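Local structure of proton-dependent oligopeptide transporter family protein (Xanthomonas campestris, 6EI3) at residues Cys13-Phe18 with Leu84-Gly89; Gly20-Leu25 with Ser53-Val58; Gln27-Ser32 with Ser101-Gly106. The protein probably moves small peptides across the bacterial membrane together with protons, as a POT-family transporter of the major facilitator superfamily, and is captured here in an auto-inhibited state. One frame throughout, in Å; residues are numbered along the deposited sequence.

Contact 1: Cys13-Phe18 with Leu84-Gly89; sequences CERFSF and LIYCAG. With 78M ((2S)-2,3-dihydroxypropyl(7Z)-pentadec-7-enoate), chain B.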
loop_
_atom_site.group_PDB
_atom_site.type_symbol
_atom_site.label_atom_id
_atom_site.label_comp_id
_atom_site.label_asym_id
_atom_site.label_seq_id
_atom_site.Cartn_x
_atom_site.Cartn_y
_atom_site.Cartn_z
ATOM N N CYS A 13 -8.625 -10.432 14.016
ATOM C CA CYS A 13 -7.957 -9.693 15.095
ATOM C C CYS A 13 -6.794 -8.862 14.605
ATOM O O CYS A 13 -6.694 -7.701 15.012
ATOM C CB CYS A 13 -7.549 -10.618 16.232
ATOM S SG CYS A 13 -8.932 -11.490 16.994
ATOM N N GLU A 14 -5.941 -9.423 13.705
ATOM C CA GLU A 14 -4.789 -8.687 13.171
ATOM C C GLU A 14 -5.219 -7.464 12.345
ATOM O O GLU A 14 -4.604 -6.418 12.463
ATOM C CB GLU A 14 -3.839 -9.616 12.367
ATOM C CG GLU A 14 -2.586 -8.925 11.817
ATOM C CD GLU A 14 -2.749 -8.115 10.541
ATOM O OE1 GLU A 14 -3.664 -8.435 9.758
ATOM O OE2 GLU A 14 -1.990 -7.141 10.333
ATOM N N ARG A 15 -6.249 -7.595 11.501
ATOM C CA ARG A 15 -6.706 -6.480 10.672
ATOM C C ARG A 15 -7.329 -5.372 11.516
ATOM O O ARG A 15 -7.073 -4.198 11.258
ATOM C CB ARG A 15 -7.671 -6.941 9.541
ATOM C CG ARG A 15 -6.999 -7.775 8.409
ATOM C CD ARG A 15 -6.151 -6.964 7.419
ATOM N NE ARG A 15 -4.831 -6.668 7.988
ATOM C CZ ARG A 15 -4.025 -5.686 7.606
ATOM N NH1 ARG A 15 -4.370 -4.885 6.602
ATOM N NH2 ARG A 15 -2.862 -5.496 8.224
ATOM N N PHE A 16 -8.143 -5.737 12.513
ATOM C CA PHE A 16 -8.764 -4.738 13.383
ATOM C C PHE A 16 -7.647 -3.980 14.121
ATOM O O PHE A 16 -7.679 -2.751 14.206
ATOM C CB PHE A 16 -9.750 -5.390 14.377
ATOM C CG PHE A 16 -10.548 -4.392 15.206
ATOM C CD1 PHE A 16 -9.966 -3.732 16.281
ATOM C CD2 PHE A 16 -11.878 -4.123 14.910
ATOM C CE1 PHE A 16 -10.705 -2.818 17.055
ATOM C CE2 PHE A 16 -12.615 -3.213 15.685
ATOM C CZ PHE A 16 -12.019 -2.564 16.745
ATOM N N SER A 17 -6.658 -4.729 14.630
ATOM C CA SER A 17 -5.507 -4.200 15.347
ATOM C C SER A 17 -4.690 -3.224 14.479
ATOM O O SER A 17 -4.341 -2.132 14.933
ATOM C CB SER A 17 -4.631 -5.352 15.826
ATOM O OG SER A 17 -3.446 -4.890 16.444
ATOM N N PHE A 18 -4.394 -3.613 13.241
ATOM C CA PHE A 18 -3.601 -2.783 12.333
ATOM C C PHE A 18 -4.281 -1.458 12.078
ATOM O O PHE A 18 -3.660 -0.420 12.268
ATOM C CB PHE A 18 -3.323 -3.499 10.996
ATOM C CG PHE A 18 -2.537 -2.627 10.039
ATOM C CD1 PHE A 18 -1.149 -2.560 10.114
ATOM C CD2 PHE A 18 -3.189 -1.836 9.094
ATOM C CE1 PHE A 18 -0.427 -1.703 9.269
ATOM C CE2 PHE A 18 -2.466 -0.999 8.233
ATOM C CZ PHE A 18 -1.090 -0.932 8.330
ATOM N N LEU A 84 5.062 -12.508 16.456
ATOM C CA LEU A 84 5.610 -12.269 17.796
ATOM C C LEU A 84 6.396 -10.942 17.823
ATOM O O LEU A 84 6.336 -10.215 18.810
ATOM C CB LEU A 84 6.510 -13.435 18.243
ATOM C CG LEU A 84 5.824 -14.744 18.626
ATOM C CD1 LEU A 84 6.843 -15.884 18.671
ATOM C CD2 LEU A 84 5.099 -14.633 19.960
ATOM N N ILE A 85 7.128 -10.634 16.735
ATOM C CA ILE A 85 7.859 -9.365 16.598
ATOM C C ILE A 85 6.813 -8.234 16.595
ATOM O O ILE A 85 6.971 -7.226 17.280
ATOM C CB ILE A 85 8.769 -9.373 15.327
ATOM C CG1 ILE A 85 9.998 -10.321 15.550
ATOM C CG2 ILE A 85 9.250 -7.955 14.982
ATOM C CD1 ILE A 85 10.816 -10.705 14.305
ATOM N N TYR A 86 5.718 -8.459 15.852
ATOM C CA TYR A 86 4.573 -7.585 15.676
ATOM C C TYR A 86 4.000 -7.247 17.069
ATOM O O TYR A 86 3.798 -6.066 17.374
ATOM C CB TYR A 86 3.581 -8.339 14.783
ATOM C CG TYR A 86 2.511 -7.576 14.034
ATOM C CD1 TYR A 86 2.078 -6.322 14.472
ATOM C CD2 TYR A 86 1.839 -8.160 12.967
ATOM C CE1 TYR A 86 1.010 -5.673 13.854
ATOM C CE2 TYR A 86 0.749 -7.539 12.369
ATOM C CZ TYR A 86 0.352 -6.283 12.799
ATOM O OH TYR A 86 -0.703 -5.679 12.166
ATOM N N CYS A 87 3.788 -8.288 17.922
ATOM C CA CYS A 87 3.326 -8.181 19.311
ATOM C C CYS A 87 4.313 -7.338 20.136
ATOM O O CYS A 87 3.885 -6.470 20.888
ATOM C CB CYS A 87 3.149 -9.570 19.926
ATOM S SG CYS A 87 1.674 -10.457 19.360
ATOM N N ALA A 88 5.625 -7.604 19.998
ATOM C CA ALA A 88 6.695 -6.879 20.697
ATOM C C ALA A 88 6.670 -5.375 20.356
ATOM O O ALA A 88 6.919 -4.555 21.239
ATOM C CB ALA A 88 8.044 -7.485 20.361
ATOM N N GLY A 89 6.309 -5.042 19.106
ATOM C CA GLY A 89 6.161 -3.668 18.642
ATOM C C GLY A 89 5.017 -2.965 19.339
ATOM O O GLY A 89 5.173 -1.827 19.809
HETATM O O21 78M B . 7.108 -23.233 13.874
HETATM C C20 78M B . 8.353 -23.251 14.558
HETATM C C18 78M B . 8.451 -22.102 15.535
HETATM O O19 78M B . 9.817 -21.914 15.922
HETATM C C17 78M B . 7.594 -22.317 16.759
HETATM O O2 78M B . 7.641 -21.071 17.493
HETATM C C1 78M B . 6.806 -20.929 18.529
HETATM O O1 78M B . 5.958 -21.732 18.824
HETATM C C2 78M B . 7.086 -19.654 19.277
HETATM C C3 78M B . 6.080 -19.303 20.373
HETATM C C4 78M B . 4.725 -18.850 19.841
HETATM C C5 78M B . 3.790 -18.312 20.910
HETATM C C6 78M B . 2.338 -18.194 20.459
HETATM C C7 78M B . 1.496 -17.318 21.341
HETATM C C8 78M B . 0.851 -17.642 22.457
HETATM C C9 78M B . 0.798 -18.973 23.160
HETATM C C10 78M B . -0.115 -18.961 24.393
HETATM C C11 78M B . -1.600 -19.099 24.077
HETATM C C12 78M B . -2.532 -18.608 25.176
HETATM C C13 78M B . -4.005 -18.929 24.932
HETATM C C15 78M B . -5.382 -16.788 25.258
HETATM C C14 78M B . -4.991 -18.158 25.807
HETATM O O HOH W 1 -1.696 -4.453 14.483
#
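Y86 meets E14 and F18 of the ExxERFxYY motif, the signature of the first transmembrane helix in POT transporters. E14, R15 and F16 supply the ERF of this motif, and F18 stands where the first tyrosine of the consensus would be. The two segments, on helix 4-22 and helix 62-95, run roughly parallel at 33°. Their axes are 13.0 Å apart, so the contact rests largely on one long side chain. Y86 spans the gap. Its CG lies anti to the backbone N (chi1 -160°), which carries the phenol across to the first helix. There Y86 OH donates to E14 OE2 at 2.7 Å, and the carboxylate oxygen lies at the edge of the phenol ring, near its plane. The bond arrives on the anti side of OE2. The syn lone pair of the same oxygen is taken by R15 NH2, 2.8 Å from E14 OE2. R15 NE reaches E14 OE1 at 2.8 Å, so the guanidinium grips the carboxylate side-on with two nitrogens. The chain of E14 bends at chi2, and its CG packs 3.7 Å from Y86 CE2. F18 flanks the hydroxyl, with its CB 3.6 Å from Y86 OH. A water donates to Y86 OH at 2.8 Å and also to S17 OG, which is itself hydrogen-bonded to P175 O. The Y86 side chain also packs on I110, A114 and I117 of helix 100-117 and on M179 of helix 168-188. The Y86 hydroxyl therefore links the carboxylate to a bridging water within a buried setting. Three bonds, two from R15 and one from Y86, restrict the rotation of the carboxylate. This fixed polar cluster is consistent with the proton-coupling role generally assigned to the motif.

Contact 2: Gly20-Leu25 with Ser53-Val58; sequences GMRNIL and SFMIGV. With 78M ((2S)-2,3-dihydroxypropyl(7Z)-pentadec-7-enoate), chain G.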
loop_
_atom_site.group_PDB
_atom_site.type_symbol
_atom_site.label_atom_id
_atom_site.label_comp_id
_atom_site.label_asym_id
_atom_site.label_seq_id
_atom_site.Cartn_x
_atom_site.Cartn_y
_atom_site.Cartn_z
ATOM N N GLY A 20 -6.704 -0.051 13.670
ATOM C CA GLY A 20 -6.875 0.584 14.970
ATOM C C GLY A 20 -5.668 1.408 15.348
ATOM O O GLY A 20 -5.823 2.589 15.649
ATOM N N MET A 21 -4.453 0.836 15.263
ATOM C CA MET A 21 -3.268 1.635 15.593
ATOM C C MET A 21 -2.920 2.664 14.485
ATOM O O MET A 21 -2.626 3.815 14.795
ATOM C CB MET A 21 -2.051 0.763 16.015
ATOM C CG MET A 21 -1.196 0.174 14.893
ATOM S SD MET A 21 -0.005 1.279 14.049
ATOM C CE MET A 21 0.541 2.247 15.354
ATOM N N ARG A 22 -2.990 2.265 13.210
ATOM C CA ARG A 22 -2.610 3.132 12.085
ATOM C C ARG A 22 -3.460 4.417 11.966
ATOM O O ARG A 22 -2.905 5.502 11.745
ATOM C CB ARG A 22 -2.630 2.321 10.790
ATOM C CG ARG A 22 -1.741 2.866 9.666
ATOM C CD ARG A 22 -2.387 3.917 8.785
ATOM N NE ARG A 22 -3.757 3.610 8.349
ATOM C CZ ARG A 22 -4.074 2.980 7.220
ATOM N NH1 ARG A 22 -3.123 2.518 6.416
ATOM N NH2 ARG A 22 -5.342 2.795 6.892
ATOM N N ASN A 23 -4.790 4.283 12.149
ATOM C CA ASN A 23 -5.791 5.341 11.997
ATOM C C ASN A 23 -5.837 6.336 13.173
ATOM O O ASN A 23 -6.473 7.375 13.031
ATOM C CB ASN A 23 -7.200 4.733 11.683
ATOM C CG ASN A 23 -7.225 4.002 10.349
ATOM O OD1 ASN A 23 -6.205 3.856 9.671
ATOM N ND2 ASN A 23 -8.368 3.482 9.950
ATOM N N ILE A 24 -5.108 6.082 14.283
ATOM C CA ILE A 24 -5.007 7.070 15.375
ATOM C C ILE A 24 -3.590 7.624 15.482
ATOM O O ILE A 24 -3.354 8.525 16.281
ATOM C CB ILE A 24 -5.494 6.575 16.768
ATOM C CG1 ILE A 24 -4.755 5.300 17.224
ATOM C CG2 ILE A 24 -6.980 6.409 16.797
ATOM C CD1 ILE A 24 -4.446 5.227 18.715
ATOM N N LEU A 25 -2.639 7.070 14.725
ATOM C CA LEU A 25 -1.230 7.444 14.861
ATOM C C LEU A 25 -0.952 8.960 14.730
ATOM O O LEU A 25 -0.292 9.525 15.601
ATOM C CB LEU A 25 -0.326 6.624 13.900
ATOM C CG LEU A 25 1.217 6.837 14.048
ATOM C CD1 LEU A 25 1.684 6.560 15.502
ATOM C CD2 LEU A 25 1.992 5.899 13.102
ATOM N N SER A 53 6.449 6.874 6.607
ATOM C CA SER A 53 7.643 6.009 6.746
ATOM C C SER A 53 7.194 4.619 7.243
ATOM O O SER A 53 7.694 3.597 6.770
ATOM C CB SER A 53 8.647 6.605 7.737
ATOM O OG SER A 53 9.233 7.747 7.150
ATOM N N PHE A 54 6.262 4.599 8.202
ATOM C CA PHE A 54 5.639 3.379 8.738
ATOM C C PHE A 54 4.947 2.572 7.593
ATOM O O PHE A 54 5.164 1.368 7.479
ATOM C CB PHE A 54 4.613 3.752 9.834
ATOM C CG PHE A 54 3.774 2.599 10.318
ATOM C CD1 PHE A 54 4.299 1.658 11.203
ATOM C CD2 PHE A 54 2.459 2.452 9.899
ATOM C CE1 PHE A 54 3.519 0.589 11.653
ATOM C CE2 PHE A 54 1.686 1.369 10.328
ATOM C CZ PHE A 54 2.220 0.445 11.198
ATOM N N MET A 55 4.112 3.250 6.760
ATOM C CA MET A 55 3.440 2.648 5.597
ATOM C C MET A 55 4.475 2.062 4.610
ATOM O O MET A 55 4.269 0.976 4.066
ATOM C CB MET A 55 2.522 3.664 4.909
ATOM C CG MET A 55 1.253 3.993 5.733
ATOM S SD MET A 55 0.327 2.509 6.255
ATOM C CE MET A 55 -0.311 1.986 4.693
ATOM N N ILE A 56 5.603 2.764 4.429
ATOM C CA ILE A 56 6.697 2.288 3.578
ATOM C C ILE A 56 7.205 0.926 4.080
ATOM O O ILE A 56 7.280 -0.005 3.290
ATOM C CB ILE A 56 7.807 3.354 3.429
ATOM C CG1 ILE A 56 7.393 4.352 2.331
ATOM C CG2 ILE A 56 9.163 2.698 3.095
ATOM C CD1 ILE A 56 8.120 5.632 2.297
ATOM N N GLY A 57 7.459 0.810 5.387
ATOM C CA GLY A 57 7.920 -0.432 5.995
ATOM C C GLY A 57 6.917 -1.554 5.860
ATOM O O GLY A 57 7.277 -2.684 5.512
ATOM N N VAL A 58 5.633 -1.240 6.154
ATOM C CA VAL A 58 4.538 -2.198 6.076
ATOM C C VAL A 58 4.446 -2.843 4.683
ATOM O O VAL A 58 4.206 -4.039 4.592
ATOM C CB VAL A 58 3.191 -1.565 6.504
ATOM C CG1 VAL A 58 2.017 -2.523 6.257
ATOM C CG2 VAL A 58 3.226 -1.142 7.974
HETATM O O21 78M G . 12.400 13.961 10.669
HETATM C C20 78M G . 12.948 13.053 11.617
HETATM C C18 78M G . 11.965 11.947 11.926
HETATM O O19 78M G . 10.906 12.442 12.751
HETATM C C17 78M G . 12.610 10.750 12.591
HETATM O O2 78M G . 12.158 9.569 11.878
HETATM C C1 78M G . 11.079 8.918 12.333
HETATM O O1 78M G . 10.375 9.320 13.218
HETATM C C2 78M G . 10.848 7.648 11.573
HETATM C C3 78M G . 10.244 6.522 12.398
HETATM C C4 78M G . 9.351 5.636 11.555
HETATM C C5 78M G . 9.082 4.263 12.131
HETATM C C6 78M G . 8.617 3.249 11.089
HETATM C C7 78M G . 9.746 2.624 10.336
HETATM C C8 78M G . 9.649 1.696 9.402
HETATM C C9 78M G . 10.788 1.058 8.671
HETATM C C10 78M G . 11.020 1.638 7.284
HETATM C C11 78M G . 11.843 0.740 6.372
HETATM C C12 78M G . 12.040 1.331 4.994
HETATM C C13 78M G . 12.570 0.379 3.942
HETATM C C15 78M G . 13.243 0.148 1.517
HETATM C C14 78M G . 12.541 0.984 2.554
#
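R22 of helix 4-22 reaches F54 and M55 on helix 40-60, and its side chain meets F54, M55 and N23 in turn. CB points toward the second helix. With CG anti to the backbone N (chi1 -156°), the chain continues in that direction. R22 CG touches the edge of the F54 ring, 3.8 Å from F54 CE2. Bends at chi2 and chi3 then turn the chain past M55, where R22 CD lies 4.0 Å from M55 SD. From here the guanidinium splits its bonds between two sides. R22 NE donates to N23 OD1 at 2.8 Å, nearly along the C=O axis. R22 NH2 donates to the same N23 OD1 at 3.1 Å, in the carbonyl plane. On the other side R22 NH1 makes a weak hydrogen bond to M55 SD at 3.5 Å, with an N-H...S angle of 155°. M55 SD and N23 OD1 both lie at the guanidinium edge, in its plane. M21 adds a Met-aromatic contact, its SD 3.7 Å from F54 CZ and approaching the ring obliquely. V58 CG2 lies over one face of that ring, toward its rim. N23 is held in turn by S156, through its ND2. The far side of helix 40-60 packs on a bound monoacylglycerol, whose acyl chain runs past F54, I56 and G57. The acceptor N23 OD1 takes two N-H groups and the soft thioether sulfur takes a third weakly. These in-plane bonds set the rotation of the buried guanidinium between an amide and a sulfur, while CG and CD of R22 pack on F54 and M55.

Contact 3: Gln27-Ser32 with Ser101-Gly106; sequences QFLITS and SGFFVG. With 78M ((2S)-2,3-dihydroxypropyl(7Z)-pentadec-7-enoate), chain R; 78M ((2S)-2,3-dihydroxypropyl(7Z)-pentadec-7-enoate), chain G.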
loop_
_atom_site.group_PDB
_atom_site.type_symbol
_atom_site.label_atom_id
_atom_site.label_comp_id
_atom_site.label_asym_id
_atom_site.label_seq_id
_atom_site.Cartn_x
_atom_site.Cartn_y
_atom_site.Cartn_z
ATOM N N GLN A 27 -3.201 11.595 14.833
ATOM C CA GLN A 27 -3.925 12.353 15.850
ATOM C C GLN A 27 -3.234 12.210 17.207
ATOM O O GLN A 27 -3.140 13.185 17.947
ATOM C CB GLN A 27 -5.399 11.927 15.924
ATOM C CG GLN A 27 -6.223 12.827 16.877
ATOM C CD GLN A 27 -7.605 13.167 16.380
ATOM O OE1 GLN A 27 -8.186 12.481 15.534
ATOM N NE2 GLN A 27 -8.174 14.241 16.913
ATOM N N PHE A 28 -2.712 11.011 17.527
ATOM C CA PHE A 28 -1.956 10.857 18.765
ATOM C C PHE A 28 -0.657 11.692 18.656
ATOM O O PHE A 28 -0.320 12.421 19.586
ATOM C CB PHE A 28 -1.581 9.364 19.032
ATOM C CG PHE A 28 -0.415 9.241 19.995
ATOM C CD1 PHE A 28 -0.559 9.585 21.337
ATOM C CD2 PHE A 28 0.841 8.838 19.546
ATOM C CE1 PHE A 28 0.535 9.533 22.211
ATOM C CE2 PHE A 28 1.929 8.780 20.421
ATOM C CZ PHE A 28 1.766 9.108 21.749
ATOM N N LEU A 29 0.097 11.542 17.538
ATOM C CA LEU A 29 1.401 12.222 17.415
ATOM C C LEU A 29 1.365 13.745 17.508
ATOM O O LEU A 29 2.224 14.330 18.157
ATOM C CB LEU A 29 2.138 11.804 16.124
ATOM C CG LEU A 29 2.761 10.383 16.114
ATOM C CD1 LEU A 29 3.204 10.014 14.715
ATOM C CD2 LEU A 29 3.935 10.264 17.109
ATOM N N ILE A 30 0.394 14.385 16.857
ATOM C CA ILE A 30 0.335 15.847 16.734
ATOM C C ILE A 30 0.215 16.579 18.090
ATOM O O ILE A 30 0.701 17.693 18.180
ATOM C CB ILE A 30 -0.736 16.278 15.696
ATOM C CG1 ILE A 30 -0.419 17.669 15.094
ATOM C CG2 ILE A 30 -2.183 16.173 16.207
ATOM C CD1 ILE A 30 0.825 17.704 14.202
ATOM N N THR A 31 -0.326 15.947 19.148
ATOM C CA THR A 31 -0.417 16.586 20.475
ATOM C C THR A 31 0.540 15.942 21.475
ATOM O O THR A 31 0.478 16.235 22.666
ATOM C CB THR A 31 -1.869 16.599 20.998
ATOM O OG1 THR A 31 -2.374 15.261 21.022
ATOM C CG2 THR A 31 -2.779 17.523 20.188
ATOM N N SER A 32 1.418 15.051 20.993
ATOM C CA SER A 32 2.360 14.346 21.861
ATOM C C SER A 32 3.666 15.125 22.055
ATOM O O SER A 32 3.921 16.101 21.356
ATOM C CB SER A 32 2.665 12.966 21.280
ATOM O OG SER A 32 3.593 13.060 20.213
ATOM N N SER A 101 12.464 7.318 21.259
ATOM C CA SER A 101 13.265 6.165 20.843
ATOM C C SER A 101 12.491 4.839 20.911
ATOM O O SER A 101 12.440 4.105 19.922
ATOM C CB SER A 101 14.540 6.080 21.677
ATOM O OG SER A 101 15.448 5.175 21.071
ATOM N N GLY A 102 11.871 4.566 22.050
ATOM C CA GLY A 102 11.129 3.327 22.256
ATOM C C GLY A 102 9.864 3.200 21.431
ATOM O O GLY A 102 9.538 2.103 20.962
ATOM N N PHE A 103 9.124 4.322 21.267
ATOM C CA PHE A 103 7.887 4.352 20.490
ATOM C C PHE A 103 8.207 4.159 19.012
ATOM O O PHE A 103 7.463 3.467 18.321
ATOM C CB PHE A 103 7.103 5.655 20.737
ATOM C CG PHE A 103 5.683 5.639 20.218
ATOM C CD1 PHE A 103 5.391 6.051 18.919
ATOM C CD2 PHE A 103 4.629 5.263 21.042
ATOM C CE1 PHE A 103 4.076 6.045 18.444
ATOM C CE2 PHE A 103 3.318 5.255 20.563
ATOM C CZ PHE A 103 3.056 5.613 19.259
ATOM N N PHE A 104 9.337 4.718 18.535
ATOM C CA PHE A 104 9.707 4.540 17.124
ATOM C C PHE A 104 10.231 3.129 16.848
ATOM O O PHE A 104 9.970 2.595 15.771
ATOM C CB PHE A 104 10.651 5.634 16.596
ATOM C CG PHE A 104 10.073 7.038 16.550
ATOM C CD1 PHE A 104 8.717 7.264 16.772
ATOM C CD2 PHE A 104 10.884 8.133 16.271
ATOM C CE1 PHE A 104 8.192 8.561 16.759
ATOM C CE2 PHE A 104 10.351 9.428 16.220
ATOM C CZ PHE A 104 9.011 9.634 16.481
ATOM N N VAL A 105 10.911 2.505 17.838
ATOM C CA VAL A 105 11.363 1.109 17.736
ATOM C C VAL A 105 10.089 0.240 17.615
ATOM O O VAL A 105 10.021 -0.612 16.734
ATOM C CB VAL A 105 12.277 0.686 18.922
ATOM C CG1 VAL A 105 12.392 -0.840 19.017
ATOM C CG2 VAL A 105 13.668 1.321 18.800
ATOM N N GLY A 106 9.087 0.535 18.445
ATOM C CA GLY A 106 7.768 -0.105 18.420
ATOM C C GLY A 106 7.118 -0.035 17.051
ATOM O O GLY A 106 6.763 -1.071 16.497
HETATM O O21 78M R . 15.166 -7.337 2.359
HETATM C C20 78M R . 16.132 -7.479 3.393
HETATM C C18 78M R . 15.835 -6.544 4.542
HETATM O O19 78M R . 16.189 -5.202 4.190
HETATM C C17 78M R . 16.512 -6.966 5.827
HETATM O O2 78M R . 15.966 -6.063 6.817
HETATM C C1 78M R . 16.369 -6.178 8.087
HETATM O O1 78M R . 16.903 -7.154 8.547
HETATM C C2 78M R . 16.123 -4.905 8.839
HETATM C C3 78M R . 15.023 -4.999 9.880
HETATM C C4 78M R . 15.435 -4.344 11.187
HETATM C C5 78M R . 14.288 -3.937 12.087
HETATM C C6 78M R . 13.644 -2.601 11.724
HETATM C C7 78M R . 12.820 -2.119 12.873
HETATM C C8 78M R . 12.875 -0.952 13.498
HETATM C C9 78M R . 13.706 0.261 13.198
HETATM C C10 78M R . 13.033 1.487 13.812
HETATM C C11 78M R . 13.927 2.701 13.969
HETATM C C12 78M R . 13.556 3.554 15.167
HETATM C C13 78M R . 14.473 4.740 15.397
HETATM C C15 78M R . 15.059 6.669 16.925
HETATM C C14 78M R . 14.363 5.335 16.791
HETATM O O21 78M G . 12.400 13.961 10.669
HETATM C C20 78M G . 12.948 13.053 11.617
HETATM C C18 78M G . 11.965 11.947 11.926
HETATM O O19 78M G . 10.906 12.442 12.751
HETATM C C17 78M G . 12.610 10.750 12.591
HETATM O O2 78M G . 12.158 9.569 11.878
HETATM C C1 78M G . 11.079 8.918 12.333
HETATM O O1 78M G . 10.375 9.320 13.218
HETATM C C2 78M G . 10.848 7.648 11.573
HETATM C C3 78M G . 10.244 6.522 12.398
HETATM C C4 78M G . 9.351 5.636 11.555
HETATM C C5 78M G . 9.082 4.263 12.131
HETATM C C6 78M G . 8.617 3.249 11.089
HETATM C C7 78M G . 9.746 2.624 10.336
HETATM C C8 78M G . 9.649 1.696 9.402
HETATM C C9 78M G . 10.788 1.058 8.671
HETATM C C10 78M G . 11.020 1.638 7.284
HETATM C C11 78M G . 11.843 0.740 6.372
HETATM C C12 78M G . 12.040 1.331 4.994
HETATM C C13 78M G . 12.570 0.379 3.942
HETATM C C15 78M G . 13.243 0.148 1.517
HETATM C C14 78M G . 12.541 0.984 2.554
#
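F28 and F103 meet ring to ring at an oblique tilt, and a third ring, F172, stands edge-to-face with both. The F28 and F103 planes are 37° apart and their centroids lie 5.2 Å from each other. The two side chains come from opposite directions. F28 CE2 makes the nearest approach, 3.6 Å from F103 CZ. Each CG is anti to its own backbone N (chi1 160° for F28, -167° for F103), which sends both rings into the gap between the helices. L29 adds a looser touch, with CD2 4.4 Å from F103 CE1. The contact joins the short helix 25-30 to helix 100-117 in this MFS-type helical bundle. Just past the short helix, S32 turns back. S32 N and S32 OG both donate to L29 O, the hydroxyl at 2.8 Å, while S32 CB lies above the F28 ring, toward its rim. R43 holds the carbonyl oxygens of I30 and S32. F104, whose ring end also leans toward 27-32, meets two lipids. The ester carbonyl O1 of one monoacylglycerol lies over a face of its ring, 3.0 Å from F104 CE2, and the acyl tail of another reaches the ring edge and F104 CB.

How the contacts relate
From the N terminus, helix 4-22 supplies the first segments of contact 1 and then contact 2. Helix 25-30 follows directly and gives the first segment of contact 3. Contact 2 closes the shortest loop, onto helix 40-60. That loop is nested inside the larger one that contact 1 closes on helix 62-95. Contact 3 runs on to helix 100-117, so its loop crosses both of the others. F18 of contact 1 packs against F54, M55 and V58 of contact 2. L25 of contact 2 packs on F103 of contact 3. Together they tie the opening helices to the next three long ones, and contacts 2 and 3 share one bound lipid.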